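Putative cytochrome P450 YjiB (Bacillus subtilis subsp. subtilis, PDB 4RM4) binds haem and probably acts as a monooxygenase, using molecular oxygen to introduce one oxygen atom into organic substrates. Local coordinates at residues A[37-42]-A[300-305]; A[111-116]-A[363-368]; A[264-269]-A[369-374]; A[293-298]-A[304-309]. All blocks are in the same frame, centred on the assembly; numbering follows the deposited sequence.

Contact 1 (A[37-42]-A[300-305]); sequences APVSFD and GGHLIK
His302 ND1 makes a weak hydrogen bond to Gly300 O (3.4 Å), within its own segment, and packs against Val39 CB (3.4 Å). No hydrogen bond crosses between 37-42 and 300-305, and what joins them is essentially one valine against one imidazole. The two side chains slide past each other in opposite directions. The CG1 branch of Val39 lies 3.7 Å from His302 CB, while Val39 O stands over the centre of one ring face, 3.9 Å above the plane. With His302 CG anti to its carbonyl carbon (chi1 -70°), the ring is swung back beside its own backbone N, where ND1 can reach the Gly300 carbonyl and a face can meet the valine. The other methyl, Val39 CG2, borders the turn at 4.4 Å from Gly300 CA; Gly300 has positive phi, which favours glycine, and a side chain there would crowd this methyl. With an alanine here the CB contact would stay, but Val39 CB and the Val39 carbonyl would probably be uncovered and Gly300 O left without its weak donor. The side chains of both Val39 and Ile304 also touch Trp48 on strand 47-50. The example shows how two sheets can be joined by apolar and ring contacts without sharing backbone bonds: strand 39-42 is an outermost strand of the five-stranded mixed sheet of the P450 fold, and 302-304 is the second strand of the small separate hairpin, usually called β2, that packs against it.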
loop_
_atom_site.group_PDB
_atom_site.type_symbol
_atom_site.label_atom_id
_atom_site.label_comp_id
_atom_site.label_asym_id
_atom_site.label_seq_id
_atom_site.Cartn_x
_atom_site.Cartn_y
_atom_site.Cartn_z
ATOM N N ALA A 37 -21.187 -17.294 0.810
ATOM C CA ALA A 37 -21.867 -15.999 0.743
ATOM C C ALA A 37 -21.042 -14.985 -0.047
ATOM O O ALA A 37 -20.601 -13.977 0.510
ATOM C CB ALA A 37 -22.156 -15.462 2.172
ATOM N N PRO A 38 -20.829 -15.247 -1.345
ATOM C CA PRO A 38 -19.878 -14.402 -2.085
ATOM C C PRO A 38 -20.309 -12.941 -2.238
ATOM O O PRO A 38 -19.448 -12.090 -2.451
ATOM C CB PRO A 38 -19.775 -15.087 -3.459
ATOM C CG PRO A 38 -21.076 -15.883 -3.593
ATOM C CD PRO A 38 -21.415 -16.311 -2.185
ATOM N N VAL A 39 -21.608 -12.667 -2.173
ATOM C CA VAL A 39 -22.107 -11.297 -2.203
ATOM C C VAL A 39 -23.068 -11.123 -1.029
ATOM O O VAL A 39 -24.176 -11.621 -1.050
ATOM C CB VAL A 39 -22.821 -10.962 -3.525
ATOM C CG1 VAL A 39 -23.347 -9.536 -3.492
ATOM C CG2 VAL A 39 -21.869 -11.151 -4.697
ATOM N N SER A 40 -22.629 -10.409 -0.005
ATOM C CA SER A 40 -23.293 -10.455 1.298
ATOM C C SER A 40 -23.698 -9.053 1.750
ATOM O O SER A 40 -22.963 -8.106 1.515
ATOM C CB SER A 40 -22.312 -11.062 2.310
ATOM O OG SER A 40 -22.853 -11.086 3.608
ATOM N N PHE A 41 -24.859 -8.912 2.395
ATOM C CA PHE A 41 -25.271 -7.592 2.888
ATOM C C PHE A 41 -25.292 -7.536 4.413
ATOM O O PHE A 41 -25.895 -8.372 5.072
ATOM C CB PHE A 41 -26.642 -7.197 2.332
ATOM C CG PHE A 41 -26.988 -5.746 2.550
ATOM C CD1 PHE A 41 -26.306 -4.753 1.861
ATOM C CD2 PHE A 41 -28.005 -5.377 3.424
ATOM C CE1 PHE A 41 -26.608 -3.426 2.046
ATOM C CE2 PHE A 41 -28.318 -4.025 3.613
ATOM C CZ PHE A 41 -27.617 -3.053 2.924
ATOM N N ASP A 42 -24.623 -6.534 4.963
ATOM C CA ASP A 42 -24.548 -6.344 6.403
ATOM C C ASP A 42 -25.652 -5.371 6.774
ATOM O O ASP A 42 -25.635 -4.217 6.354
ATOM C CB ASP A 42 -23.154 -5.794 6.742
ATOM C CG ASP A 42 -22.991 -5.428 8.208
ATOM O OD1 ASP A 42 -23.968 -4.987 8.848
ATOM O OD2 ASP A 42 -21.850 -5.550 8.703
ATOM N N GLY A 300 -22.829 -10.281 -9.168
ATOM C CA GLY A 300 -22.948 -11.697 -8.890
ATOM C C GLY A 300 -24.396 -12.128 -8.779
ATOM O O GLY A 300 -24.710 -13.061 -8.059
ATOM N N GLY A 301 -25.284 -11.427 -9.482
ATOM C CA GLY A 301 -26.698 -11.755 -9.449
ATOM C C GLY A 301 -27.467 -11.175 -8.272
ATOM O O GLY A 301 -28.602 -11.571 -8.013
ATOM N N HIS A 302 -26.855 -10.231 -7.558
ATOM C CA HIS A 302 -27.515 -9.562 -6.444
ATOM C C HIS A 302 -27.716 -8.080 -6.765
ATOM O O HIS A 302 -26.791 -7.410 -7.217
ATOM C CB HIS A 302 -26.685 -9.686 -5.160
ATOM C CG HIS A 302 -26.644 -11.070 -4.586
ATOM N ND1 HIS A 302 -25.730 -12.018 -4.992
ATOM C CD2 HIS A 302 -27.396 -11.657 -3.626
ATOM C CE1 HIS A 302 -25.926 -13.136 -4.311
ATOM N NE2 HIS A 302 -26.932 -12.944 -3.480
ATOM N N LEU A 303 -28.914 -7.565 -6.501
ATOM C CA LEU A 303 -29.221 -6.174 -6.820
ATOM C C LEU A 303 -28.667 -5.181 -5.798
ATOM O O LEU A 303 -29.083 -5.154 -4.642
ATOM C CB LEU A 303 -30.730 -5.974 -6.978
ATOM C CG LEU A 303 -31.241 -4.536 -7.164
ATOM C CD1 LEU A 303 -30.653 -3.861 -8.399
ATOM C CD2 LEU A 303 -32.766 -4.527 -7.232
ATOM N N ILE A 304 -27.727 -4.365 -6.245
ATOM C CA ILE A 304 -27.147 -3.327 -5.406
ATOM C C ILE A 304 -27.819 -2.006 -5.743
ATOM O O ILE A 304 -27.811 -1.581 -6.885
ATOM C CB ILE A 304 -25.642 -3.275 -5.623
ATOM C CG1 ILE A 304 -25.071 -4.664 -5.275
ATOM C CG2 ILE A 304 -25.004 -2.144 -4.803
ATOM C CD1 ILE A 304 -23.611 -4.834 -5.544
ATOM N N LYS A 305 -28.409 -1.375 -4.740
ATOM C CA LYS A 305 -29.199 -0.161 -4.944
ATOM C C LYS A 305 -28.313 1.053 -5.139
ATOM O O LYS A 305 -27.239 1.138 -4.534
ATOM C CB LYS A 305 -30.106 0.093 -3.741
ATOM C CG LYS A 305 -31.167 -0.958 -3.510
ATOM C CD LYS A 305 -31.932 -0.658 -2.224
ATOM C CE LYS A 305 -33.132 -1.577 -2.043
ATOM N NZ LYS A 305 -33.872 -1.250 -0.787
#

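Contact 2 (A[111-116]-A[363-368]); sequences RIQEIT and LTSLIS
Gln113 NE2 donates to Ser365 OG across 2.9 Å, a nearly straight bond (164° at the hydrogen) with the hydroxyl lying in the plane of the amide. Next to it, Thr116 CG2 meets Ser365 CB at 3.4 Å, closer than carbons usually pack, so the serine is met by an amide and a methyl from one helix. The glutamine gets there through a bend at chi2 (64°), which turns the amide across to the neighbouring helix. Further out, a second bond from NE2, to Asp117 OD1, helps to fix the amide's rotation. The methyl of Thr116 is set by a hydroxyl that turns back on its own helix: OG1 donates to Ile112 O at 2.9 Å, reaching that carbonyl from the face opposite to the one used by Thr116 N. Ser365 OG in turn is hydrogen-bonded to Ile361 O, one turn earlier on helix 352-369. These helices, D (102-123) and L (352-369), belong to the helical core of the P450 fold, and Ile361 lies under both Gln113 and Thr116. A leucine in place of Gln113 would probably leave Ser365 OG without its donor and Asp117 without its amide partner. The chemistry implies a directional link at a close helix approach: one small hydroxyl donates a hydrogen bond to its own helix and accepts one from the other.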
loop_
_atom_site.group_PDB
_atom_site.type_symbol
_atom_site.label_atom_id
_atom_site.label_comp_id
_atom_site.label_asym_id
_atom_site.label_seq_id
_atom_site.Cartn_x
_atom_site.Cartn_y
_atom_site.Cartn_z
ATOM N N ARG A 111 19.471 5.757 -4.828
ATOM C CA ARG A 111 19.231 6.273 -3.481
ATOM C C ARG A 111 18.411 5.341 -2.594
ATOM O O ARG A 111 18.594 5.315 -1.376
ATOM C CB ARG A 111 18.589 7.661 -3.517
ATOM C CG ARG A 111 19.451 8.740 -2.870
ATOM C CD ARG A 111 19.620 8.488 -1.373
ATOM N NE ARG A 111 20.884 9.022 -0.873
ATOM C CZ ARG A 111 21.169 9.202 0.413
ATOM N NH1 ARG A 111 20.273 8.907 1.350
ATOM N NH2 ARG A 111 22.352 9.691 0.760
ATOM N N ILE A 112 17.499 4.584 -3.198
ATOM C CA ILE A 112 16.708 3.635 -2.426
ATOM C C ILE A 112 17.621 2.513 -1.943
ATOM O O ILE A 112 17.477 2.026 -0.815
ATOM C CB ILE A 112 15.530 3.080 -3.251
ATOM C CG1 ILE A 112 14.631 4.248 -3.704
ATOM C CG2 ILE A 112 14.769 2.029 -2.441
ATOM C CD1 ILE A 112 13.639 3.902 -4.811
ATOM N N GLN A 113 18.577 2.134 -2.786
ATOM C CA GLN A 113 19.564 1.117 -2.427
ATOM C C GLN A 113 20.434 1.576 -1.267
ATOM O O GLN A 113 20.693 0.821 -0.329
ATOM C CB GLN A 113 20.430 0.736 -3.631
ATOM C CG GLN A 113 21.393 -0.428 -3.370
ATOM C CD GLN A 113 20.682 -1.741 -3.073
ATOM O OE1 GLN A 113 20.016 -2.311 -3.939
ATOM N NE2 GLN A 113 20.828 -2.231 -1.847
ATOM N N GLU A 114 20.878 2.827 -1.324
ATOM C CA GLU A 114 21.734 3.367 -0.281
ATOM C C GLU A 114 20.991 3.424 1.052
ATOM O O GLU A 114 21.538 3.061 2.090
ATOM C CB GLU A 114 22.261 4.741 -0.702
ATOM C CG GLU A 114 23.129 4.686 -1.951
ATOM C CD GLU A 114 23.420 6.055 -2.556
ATOM O OE1 GLU A 114 22.770 7.043 -2.158
ATOM O OE2 GLU A 114 24.304 6.138 -3.435
ATOM N N ILE A 115 19.737 3.854 1.017
ATOM C CA ILE A 115 18.912 3.893 2.216
ATOM C C ILE A 115 18.747 2.493 2.814
ATOM O O ILE A 115 18.841 2.290 4.028
ATOM C CB ILE A 115 17.516 4.448 1.897
ATOM C CG1 ILE A 115 17.596 5.934 1.546
ATOM C CG2 ILE A 115 16.592 4.236 3.063
ATOM C CD1 ILE A 115 16.348 6.453 0.846
ATOM N N THR A 116 18.465 1.533 1.950
ATOM C CA THR A 116 18.289 0.154 2.376
ATOM C C THR A 116 19.560 -0.348 3.052
ATOM O O THR A 116 19.513 -0.905 4.150
ATOM C CB THR A 116 17.946 -0.759 1.176
ATOM O OG1 THR A 116 16.695 -0.339 0.606
ATOM C CG2 THR A 116 17.829 -2.198 1.626
ATOM N N LEU A 363 13.909 -6.525 -0.234
ATOM C CA LEU A 363 13.974 -7.976 -0.029
ATOM C C LEU A 363 15.301 -8.551 -0.496
ATOM O O LEU A 363 15.934 -9.340 0.216
ATOM C CB LEU A 363 12.825 -8.683 -0.740
ATOM C CG LEU A 363 11.458 -8.240 -0.222
ATOM C CD1 LEU A 363 10.353 -8.740 -1.123
ATOM C CD2 LEU A 363 11.258 -8.700 1.228
ATOM N N THR A 364 15.733 -8.173 -1.694
ATOM C CA THR A 364 16.984 -8.726 -2.192
ATOM C C THR A 364 18.119 -8.361 -1.235
ATOM O O THR A 364 18.969 -9.201 -0.918
ATOM C CB THR A 364 17.281 -8.296 -3.645
ATOM O OG1 THR A 364 18.477 -8.938 -4.108
ATOM C CG2 THR A 364 17.465 -6.815 -3.715
ATOM N N SER A 365 18.100 -7.129 -0.733
ATOM C CA SER A 365 19.168 -6.646 0.145
ATOM C C SER A 365 19.163 -7.346 1.493
ATOM O O SER A 365 20.221 -7.702 2.023
ATOM C CB SER A 365 19.059 -5.139 0.346
ATOM O OG SER A 365 19.176 -4.447 -0.883
ATOM N N LEU A 366 17.976 -7.535 2.059
ATOM C CA LEU A 366 17.873 -8.254 3.322
ATOM C C LEU A 366 18.400 -9.682 3.175
ATOM O O LEU A 366 19.219 -10.141 3.977
ATOM C CB LEU A 366 16.420 -8.270 3.793
ATOM C CG LEU A 366 16.131 -8.590 5.256
ATOM C CD1 LEU A 366 16.827 -7.584 6.171
ATOM C CD2 LEU A 366 14.627 -8.594 5.495
ATOM N N ILE A 367 17.930 -10.390 2.150
ATOM C CA ILE A 367 18.270 -11.797 2.000
ATOM C C ILE A 367 19.758 -11.993 1.702
ATOM O O ILE A 367 20.350 -13.003 2.093
ATOM C CB ILE A 367 17.378 -12.503 0.940
ATOM C CG1 ILE A 367 15.902 -12.397 1.333
ATOM C CG2 ILE A 367 17.758 -13.965 0.805
ATOM C CD1 ILE A 367 14.939 -13.059 0.350
ATOM N N SER A 368 20.359 -11.023 1.019
ATOM C CA SER A 368 21.794 -11.051 0.734
ATOM C C SER A 368 22.628 -10.865 2.005
ATOM O O SER A 368 23.695 -11.469 2.163
ATOM C CB SER A 368 22.146 -9.960 -0.288
ATOM O OG SER A 368 23.508 -10.018 -0.674
#

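Contact 3 (A[264-269]-A[369-374]); sequences ELRSHP and AFPHME
Van der Waals packing comes first: the guanidinium of Arg266 lies flat against Pro371, with the CA corner of the proline ring over the centre of one face, 3.6 Å above the plane. Arg266 CZ is 3.7 Å from Pro371 CA, and Arg266 NH1 comes to 4.1 Å from Pro371 CB, the two side chains running side by side in the same direction. An extended chain from CG to NE, with CG anti to the backbone N (chi1 -169°), carries the flat group from helix 261-267 out to this position.

Among polar approaches, Arg266 NE passes 3.4 Å from Phe370 O, but the angle is too poor for a hydrogen bond. NE and NH2 bond instead to Ile367 O and Ser368 O, carbonyls of the last turn of helix 352-369. Phe370 O has its own partner in Tyr262 OH. A cation beside these carbonyls would be expected to suit the negative end of the helix dipole.

Apolar packing involves neighbouring residues. Leu265, which precedes the arginine, rests on Ile367, and the ring of Phe370 meets that of Phe129.

Seen in the fold, this is the short J helix (261-267) held to the carboxyl end of helix L (352-369) by Arg266, with Tyr262 bonding to the residue that follows, at the point where the chain leaves L for strand 374-380 of the three-stranded antiparallel sheet.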
loop_
_atom_site.group_PDB
_atom_site.type_symbol
_atom_site.label_atom_id
_atom_site.label_comp_id
_atom_site.label_asym_id
_atom_site.label_seq_id
_atom_site.Cartn_x
_atom_site.Cartn_y
_atom_site.Cartn_z
ATOM N N GLU A 264 16.615 -20.271 -2.187
ATOM C CA GLU A 264 16.494 -20.151 -3.640
ATOM C C GLU A 264 16.637 -18.689 -4.063
ATOM O O GLU A 264 17.317 -18.384 -5.041
ATOM C CB GLU A 264 15.153 -20.714 -4.125
ATOM C CG GLU A 264 14.845 -20.458 -5.595
ATOM C CD GLU A 264 15.534 -21.444 -6.545
ATOM O OE1 GLU A 264 16.107 -22.458 -6.079
ATOM O OE2 GLU A 264 15.489 -21.205 -7.773
ATOM N N LEU A 265 15.990 -17.785 -3.327
ATOM C CA LEU A 265 16.103 -16.356 -3.633
ATOM C C LEU A 265 17.525 -15.848 -3.389
ATOM O O LEU A 265 18.039 -15.033 -4.147
ATOM C CB LEU A 265 15.084 -15.520 -2.836
ATOM C CG LEU A 265 13.642 -15.620 -3.342
ATOM C CD1 LEU A 265 12.647 -14.829 -2.470
ATOM C CD2 LEU A 265 13.575 -15.184 -4.806
ATOM N N ARG A 266 18.160 -16.325 -2.325
ATOM C CA ARG A 266 19.535 -15.927 -2.061
ATOM C C ARG A 266 20.469 -16.370 -3.195
ATOM O O ARG A 266 21.355 -15.621 -3.603
ATOM C CB ARG A 266 20.014 -16.470 -0.712
ATOM C CG ARG A 266 21.330 -15.882 -0.257
ATOM C CD ARG A 266 21.469 -15.925 1.258
ATOM N NE ARG A 266 22.428 -14.922 1.722
ATOM C CZ ARG A 266 23.718 -15.162 1.940
ATOM N NH1 ARG A 266 24.210 -16.376 1.738
ATOM N NH2 ARG A 266 24.514 -14.190 2.359
ATOM N N SER A 267 20.258 -17.581 -3.704
ATOM C CA SER A 267 21.066 -18.106 -4.812
ATOM C C SER A 267 20.698 -17.493 -6.160
ATOM O O SER A 267 21.547 -17.349 -7.047
ATOM C CB SER A 267 20.933 -19.630 -4.899
ATOM O OG SER A 267 21.537 -20.266 -3.788
ATOM N N HIS A 268 19.429 -17.129 -6.304
ATOM C CA HIS A 268 18.883 -16.700 -7.581
ATOM C C HIS A 268 18.083 -15.426 -7.424
ATOM O O HIS A 268 16.861 -15.433 -7.576
ATOM C CB HIS A 268 17.977 -17.799 -8.157
ATOM C CG HIS A 268 18.728 -18.931 -8.789
ATOM N ND1 HIS A 268 19.066 -20.076 -8.103
ATOM C CD2 HIS A 268 19.202 -19.091 -10.047
ATOM C CE1 HIS A 268 19.718 -20.894 -8.912
ATOM N NE2 HIS A 268 19.814 -20.320 -10.097
ATOM N N PRO A 269 18.767 -14.319 -7.112
ATOM C CA PRO A 269 18.063 -13.055 -6.880
ATOM C C PRO A 269 17.272 -12.560 -8.098
ATOM O O PRO A 269 16.442 -11.670 -7.942
ATOM C CB PRO A 269 19.194 -12.080 -6.521
ATOM C CG PRO A 269 20.431 -12.700 -7.060
ATOM C CD PRO A 269 20.226 -14.180 -6.974
ATOM N N ALA A 369 22.140 -10.023 2.914
ATOM C CA ALA A 369 22.886 -9.717 4.128
ATOM C C ALA A 369 22.865 -10.854 5.137
ATOM O O ALA A 369 23.746 -10.940 5.995
ATOM C CB ALA A 369 22.362 -8.437 4.771
ATOM N N PHE A 370 21.863 -11.722 5.038
ATOM C CA PHE A 370 21.668 -12.768 6.040
ATOM C C PHE A 370 21.590 -14.159 5.428
ATOM O O PHE A 370 20.686 -14.455 4.643
ATOM C CB PHE A 370 20.428 -12.466 6.883
ATOM C CG PHE A 370 20.553 -11.205 7.689
ATOM C CD1 PHE A 370 21.375 -11.165 8.803
ATOM C CD2 PHE A 370 19.885 -10.052 7.310
ATOM C CE1 PHE A 370 21.514 -10.006 9.546
ATOM C CE2 PHE A 370 20.021 -8.880 8.046
ATOM C CZ PHE A 370 20.839 -8.861 9.168
ATOM N N PRO A 371 22.553 -15.020 5.780
ATOM C CA PRO A 371 22.588 -16.373 5.217
ATOM C C PRO A 371 21.358 -17.180 5.614
ATOM O O PRO A 371 20.807 -17.926 4.797
ATOM C CB PRO A 371 23.867 -16.972 5.819
ATOM C CG PRO A 371 24.146 -16.157 7.038
ATOM C CD PRO A 371 23.666 -14.775 6.717
ATOM N N HIS A 372 20.920 -17.019 6.855
ATOM C CA HIS A 372 19.765 -17.758 7.345
ATOM C C HIS A 372 18.933 -16.911 8.303
ATOM O O HIS A 372 19.458 -16.079 9.039
ATOM C CB HIS A 372 20.205 -19.058 8.024
ATOM C CG HIS A 372 19.106 -19.746 8.777
ATOM N ND1 HIS A 372 18.212 -20.603 8.172
ATOM C CD2 HIS A 372 18.759 -19.702 10.085
ATOM C CE1 HIS A 372 17.361 -21.058 9.075
ATOM N NE2 HIS A 372 17.673 -20.528 10.245
ATOM N N MET A 373 17.626 -17.144 8.289
ATOM C CA MET A 373 16.697 -16.353 9.077
ATOM C C MET A 373 15.509 -17.236 9.452
ATOM O O MET A 373 15.089 -18.081 8.661
ATOM C CB MET A 373 16.252 -15.149 8.242
ATOM C CG MET A 373 15.552 -14.058 8.989
ATOM S SD MET A 373 15.070 -12.727 7.868
ATOM C CE MET A 373 16.623 -11.893 7.574
ATOM N N GLU A 374 14.993 -17.069 10.665
ATOM C CA GLU A 374 13.875 -17.873 11.134
ATOM C C GLU A 374 12.889 -17.007 11.909
ATOM O O GLU A 374 13.285 -16.111 12.653
ATOM C CB GLU A 374 14.360 -19.041 12.000
ATOM C CG GLU A 374 13.248 -19.739 12.771
ATOM C CD GLU A 374 13.712 -21.002 13.479
ATOM O OE1 GLU A 374 13.009 -21.455 14.409
ATOM O OE2 GLU A 374 14.771 -21.545 13.102
#

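Contact 4 (A[293-298]-A[304-309]); sequences AKRDTE and IKEGDM
A small antiparallel β-hairpin and the type II turn that follows it, together with the end of strand 289-293, make this contact, and Thr297 with Ile304 form the hairpin's hydrogen-bonded pair. Ile304 N meets Thr297 O at 2.7 Å, nearly in line with the carbonyl, and Thr297 N returns a bond to Ile304 O. Beyond this pair a side chain takes over from the backbone: Asp296 OD1 accepts from Glu306 N at 2.6 Å, approached nearly along its C-O bond at an N-H...O angle of 169°. Asp296 CG, beside its own backbone N (chi1 -65°), puts OD1 on the Glu306 amide.

The hairpin is the β2 element of P450s, and here its second strand leads through the turn Lys305-Asp308 into strand 309-312 of the main sheet. Gly307, at a positive phi of 92° where a side chain would jam against the preceding carbonyl, donates to Ala293 O at 2.8 Å from a tilted direction. Ala293 N answers with a straight bond of 3.1 Å to Asp308 O, in the plane of that carbonyl. Ala293 CB packs on Ile304 CG2 at 3.8 Å.

Glu306 OE1 and Arg295 NE stay 4.4 Å apart, too far for a salt bridge. A water donates to Glu306 OE1 and accepts from Asp296 N at 2.8 Å; its bond to Arg295 NE is weak. Asp308 OD2 accepts a hydrogen bond from Trp48 NE1.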
loop_
_atom_site.group_PDB
_atom_site.type_symbol
_atom_site.label_atom_id
_atom_site.label_comp_id
_atom_site.label_asym_id
_atom_site.label_seq_id
_atom_site.Cartn_x
_atom_site.Cartn_y
_atom_site.Cartn_z
ATOM N N ALA A 293 -22.358 2.568 -5.351
ATOM C CA ALA A 293 -23.130 2.325 -6.564
ATOM C C ALA A 293 -23.740 3.633 -7.061
ATOM O O ALA A 293 -24.396 4.322 -6.298
ATOM C CB ALA A 293 -24.226 1.322 -6.276
ATOM N N LYS A 294 -23.517 3.962 -8.334
ATOM C CA LYS A 294 -24.066 5.180 -8.923
ATOM C C LYS A 294 -25.467 4.924 -9.453
ATOM O O LYS A 294 -26.243 5.859 -9.633
ATOM C CB LYS A 294 -23.200 5.645 -10.092
ATOM C CG LYS A 294 -21.798 6.089 -9.726
ATOM C CD LYS A 294 -21.049 6.502 -10.993
ATOM C CE LYS A 294 -19.858 7.388 -10.693
ATOM N NZ LYS A 294 -18.681 6.592 -10.235
ATOM N N ARG A 295 -25.760 3.656 -9.733
ATOM C CA ARG A 295 -27.067 3.240 -10.236
ATOM C C ARG A 295 -27.416 1.890 -9.639
ATOM O O ARG A 295 -26.529 1.144 -9.230
ATOM C CB ARG A 295 -27.033 3.078 -11.762
ATOM C CG ARG A 295 -26.690 4.327 -12.565
ATOM C CD ARG A 295 -27.854 5.314 -12.637
ATOM N NE ARG A 295 -29.080 4.685 -13.128
ATOM C CZ ARG A 295 -29.482 4.698 -14.396
ATOM N NH1 ARG A 295 -28.764 5.319 -15.326
ATOM N NH2 ARG A 295 -30.611 4.093 -14.737
ATOM N N ASP A 296 -28.703 1.565 -9.611
ATOM C CA ASP A 296 -29.115 0.201 -9.314
ATOM C C ASP A 296 -28.444 -0.707 -10.328
ATOM O O ASP A 296 -28.488 -0.437 -11.520
ATOM C CB ASP A 296 -30.630 0.039 -9.445
ATOM C CG ASP A 296 -31.406 0.846 -8.423
ATOM O OD1 ASP A 296 -30.797 1.402 -7.484
ATOM O OD2 ASP A 296 -32.645 0.911 -8.563
ATOM N N THR A 297 -27.821 -1.782 -9.856
ATOM C CA THR A 297 -27.200 -2.742 -10.754
ATOM C C THR A 297 -26.948 -4.057 -10.022
ATOM O O THR A 297 -27.042 -4.119 -8.800
ATOM C CB THR A 297 -25.883 -2.206 -11.342
ATOM O OG1 THR A 297 -25.459 -3.058 -12.414
ATOM C CG2 THR A 297 -24.801 -2.144 -10.278
ATOM N N GLU A 298 -26.634 -5.111 -10.763
ATOM C CA GLU A 298 -26.442 -6.407 -10.129
ATOM C C GLU A 298 -24.980 -6.810 -10.081
ATOM O O GLU A 298 -24.230 -6.605 -11.027
ATOM C CB GLU A 298 -27.270 -7.486 -10.828
ATOM C CG GLU A 298 -28.767 -7.312 -10.639
ATOM C CD GLU A 298 -29.560 -8.438 -11.275
ATOM O OE1 GLU A 298 -28.944 -9.472 -11.624
ATOM O OE2 GLU A 298 -30.788 -8.282 -11.421
ATOM N N ILE A 304 -27.727 -4.365 -6.245
ATOM C CA ILE A 304 -27.147 -3.327 -5.406
ATOM C C ILE A 304 -27.819 -2.006 -5.743
ATOM O O ILE A 304 -27.811 -1.581 -6.885
ATOM C CB ILE A 304 -25.642 -3.275 -5.623
ATOM C CG1 ILE A 304 -25.071 -4.664 -5.275
ATOM C CG2 ILE A 304 -25.004 -2.144 -4.803
ATOM C CD1 ILE A 304 -23.611 -4.834 -5.544
ATOM N N LYS A 305 -28.409 -1.375 -4.740
ATOM C CA LYS A 305 -29.199 -0.161 -4.944
ATOM C C LYS A 305 -28.313 1.053 -5.139
ATOM O O LYS A 305 -27.239 1.138 -4.534
ATOM C CB LYS A 305 -30.106 0.093 -3.741
ATOM C CG LYS A 305 -31.167 -0.958 -3.510
ATOM C CD LYS A 305 -31.932 -0.658 -2.224
ATOM C CE LYS A 305 -33.132 -1.577 -2.043
ATOM N NZ LYS A 305 -33.872 -1.250 -0.787
ATOM N N GLU A 306 -28.765 1.997 -5.961
ATOM C CA GLU A 306 -28.049 3.262 -6.119
ATOM C C GLU A 306 -27.796 3.859 -4.754
ATOM O O GLU A 306 -28.702 3.941 -3.919
ATOM C CB GLU A 306 -28.802 4.253 -7.014
ATOM C CG GLU A 306 -28.195 5.653 -6.974
ATOM C CD GLU A 306 -28.684 6.560 -8.098
ATOM O OE1 GLU A 306 -29.491 6.104 -8.932
ATOM O OE2 GLU A 306 -28.243 7.732 -8.151
ATOM N N GLY A 307 -26.549 4.259 -4.515
ATOM C CA GLY A 307 -26.182 4.827 -3.241
ATOM C C GLY A 307 -25.653 3.841 -2.218
ATOM O O GLY A 307 -25.149 4.266 -1.187
ATOM N N ASP A 308 -25.762 2.537 -2.495
ATOM C CA ASP A 308 -25.279 1.509 -1.566
ATOM C C ASP A 308 -23.758 1.464 -1.524
ATOM O O ASP A 308 -23.105 1.602 -2.552
ATOM C CB ASP A 308 -25.785 0.129 -1.971
ATOM C CG ASP A 308 -27.207 -0.130 -1.511
ATOM O OD1 ASP A 308 -27.883 0.823 -1.070
ATOM O OD2 ASP A 308 -27.644 -1.290 -1.598
ATOM N N MET A 309 -23.202 1.247 -0.336
ATOM C CA MET A 309 -21.760 1.105 -0.185
ATOM C C MET A 309 -21.376 -0.356 -0.434
ATOM O O MET A 309 -22.103 -1.263 -0.048
ATOM C CB MET A 309 -21.339 1.532 1.217
ATOM C CG MET A 309 -19.924 1.139 1.591
ATOM S SD MET A 309 -18.738 2.397 1.139
ATOM C CE MET A 309 -19.402 3.821 1.996
HETATM O O HOH W 1 -30.587 3.537 -10.348
#

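In the fold
The four contacts fall into two pairs on opposite flanks of the P450 fold. Contacts 1 and 4 have centres 11 Å apart and share Ile304 and Lys305: the hairpin 297-304 is common ground, packed on strand 39-42 in one and continued into the turn before strand 309-312 in the other. Contacts 2 and 3, whose centres lie about 13 Å apart, follow one another along helix 352-369 and its exit, and Arg266 bonds to carbonyls of 363-368. Some 44 Å separates the centres of contacts 1 and 2. Along the chain contact 1 crosses contacts 2 and 3, whereas contact 4 is nested inside both, so segments far apart in sequence meet separately on each side.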